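Local coordinates for protein particle-associated glycoside hydrolase (Acinetobacter phage Fri1, PDB 6C72) that probably cleaves the capsular polysaccharide of Acinetobacter baumannii as a trimeric phage tailspike, degrading the host capsule during virus entry, at residues 222-227 with 257-262. Numbering follows the deposited sequence.
With ZN (zinc ion), chain M.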
# COMPACT_ATOMS: atom_id res chain seq x y z
N ILE A 222 2.97 28.31 1.17
CA ILE A 222 3.77 27.54 2.12
C ILE A 222 5.06 27.16 1.41
O ILE A 222 5.03 26.51 0.36
CB ILE A 222 3.04 26.29 2.62
CG1 ILE A 222 1.64 26.63 3.13
CG2 ILE A 222 3.87 25.60 3.72
CD1 ILE A 222 0.79 25.42 3.43
N LYS A 223 6.19 27.60 1.97
CA LYS A 223 7.52 27.18 1.54
C LYS A 223 8.12 26.35 2.66
O LYS A 223 8.31 26.85 3.77
CB LYS A 223 8.41 28.39 1.22
CG LYS A 223 9.82 28.02 0.86
CD LYS A 223 10.72 29.20 0.48
CE LYS A 223 12.13 28.67 0.16
NZ LYS A 223 13.18 29.69 -0.13
N ILE A 224 8.41 25.08 2.37
CA ILE A 224 8.85 24.13 3.38
C ILE A 224 10.31 23.80 3.16
O ILE A 224 10.69 23.27 2.11
CB ILE A 224 7.99 22.86 3.37
CG1 ILE A 224 6.52 23.21 3.67
CG2 ILE A 224 8.51 21.88 4.39
CD1 ILE A 224 5.58 21.98 3.58
N ILE A 225 11.14 24.13 4.15
CA ILE A 225 12.51 23.63 4.23
C ILE A 225 12.67 22.64 5.37
O ILE A 225 13.56 21.78 5.30
CB ILE A 225 13.53 24.79 4.38
CG1 ILE A 225 13.17 25.96 3.48
CG2 ILE A 225 14.97 24.33 4.10
CD1 ILE A 225 14.09 27.15 3.70
N GLY A 226 11.84 22.73 6.41
CA GLY A 226 11.94 21.88 7.57
C GLY A 226 11.33 20.51 7.36
O GLY A 226 11.12 20.05 6.24
N ASP A 227 11.02 19.86 8.48
CA ASP A 227 10.73 18.44 8.54
C ASP A 227 9.40 18.19 9.24
O ASP A 227 9.04 18.92 10.17
CB ASP A 227 11.87 17.72 9.28
CG ASP A 227 11.76 16.23 9.19
OD1 ASP A 227 11.93 15.66 8.08
OD2 ASP A 227 11.48 15.62 10.26
N HIS A 257 6.09 14.76 5.17
CA HIS A 257 5.11 15.82 5.04
C HIS A 257 3.77 15.25 4.64
O HIS A 257 3.68 14.42 3.73
CB HIS A 257 5.57 16.87 4.04
CG HIS A 257 6.90 17.46 4.36
ND1 HIS A 257 7.20 17.96 5.62
CD2 HIS A 257 8.00 17.68 3.60
CE1 HIS A 257 8.43 18.44 5.61
NE2 HIS A 257 8.94 18.28 4.40
N TYR A 258 2.71 15.73 5.28
CA TYR A 258 1.39 15.16 5.10
C TYR A 258 0.38 16.27 4.83
O TYR A 258 0.34 17.26 5.56
CB TYR A 258 1.00 14.36 6.34
CG TYR A 258 -0.31 13.65 6.17
CD1 TYR A 258 -0.39 12.48 5.45
CD2 TYR A 258 -1.47 14.18 6.71
CE1 TYR A 258 -1.59 11.83 5.28
CE2 TYR A 258 -2.67 13.54 6.55
CZ TYR A 258 -2.73 12.37 5.83
OH TYR A 258 -3.94 11.74 5.67
N PHE A 259 -0.43 16.08 3.79
CA PHE A 259 -1.45 17.04 3.40
C PHE A 259 -2.76 16.29 3.17
O PHE A 259 -2.78 15.28 2.45
CB PHE A 259 -1.05 17.80 2.13
CG PHE A 259 0.29 18.47 2.23
CD1 PHE A 259 1.46 17.76 1.95
CD2 PHE A 259 0.38 19.80 2.61
CE1 PHE A 259 2.71 18.36 2.04
CE2 PHE A 259 1.63 20.42 2.71
CZ PHE A 259 2.80 19.69 2.43
N GLU A 260 -3.83 16.77 3.78
CA GLU A 260 -5.14 16.17 3.60
C GLU A 260 -6.20 17.25 3.47
O GLU A 260 -6.15 18.25 4.17
CB GLU A 260 -5.51 15.24 4.75
CG GLU A 260 -6.75 14.42 4.47
CD GLU A 260 -7.06 13.46 5.59
OE1 GLU A 260 -6.16 13.23 6.43
OE2 GLU A 260 -8.20 12.95 5.63
N ASN A 261 -7.16 17.04 2.57
CA ASN A 261 -8.28 17.97 2.41
C ASN A 261 -7.81 19.37 2.07
O ASN A 261 -8.35 20.36 2.56
CB ASN A 261 -9.16 17.98 3.67
CG ASN A 261 -9.77 16.63 3.96
OD1 ASN A 261 -10.44 16.04 3.11
ND2 ASN A 261 -9.53 16.11 5.17
N CYS A 262 -6.75 19.47 1.27
CA CYS A 262 -6.20 20.75 0.86
C CYS A 262 -6.49 20.99 -0.61
O CYS A 262 -6.58 20.05 -1.40
CB CYS A 262 -4.68 20.81 1.11
SG CYS A 262 -4.21 20.81 2.87
ZN ZN M . -8.24 10.95 6.93
O HOH W 1 -9.63 9.84 5.70
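H257 and I224 pass alongside each other in opposite directions in the buried interior of the subunit. The H257 side chain leaves its backbone toward 222-227, and CG then lies anti to the carbonyl carbon (chi1 -57°), which carries the imidazole across to the turn that follows I224. Its ND1 is taken up by a hydrogen bond with the backbone N of F229. At the outer end of the ring, next to ND1, CE1 comes 3.2 Å from G226 O, which lies at the ring edge near its plane, and it also approaches CA of D227 at 3.7 Å. NE2 meets methyl CG2 of I224 at 3.6 Å, the methyl coming in obliquely. The other branch of I224 ends at CD1, which reaches the rim of the F259 ring, 3.8 Å from CZ and in the ring plane. The isoleucine thus divides its branches between the two aromatic residues. Beyond this contact, Y258 OH donates to E260 OE1 from above the carboxylate plane, while E260 OE2 binds a zinc ion at 2.4 Å and also accepts a bond from N256 of the third subunit. The parallel strand pairing is that of a parallel beta-helix, probably right-handed as in other phage tailspikes: I224 on strand 220-224 and F259 on strand 255-260 face inward from different walls, both touching L244 of strand 244-247, and F259 stacks on F282 of strand 280-283.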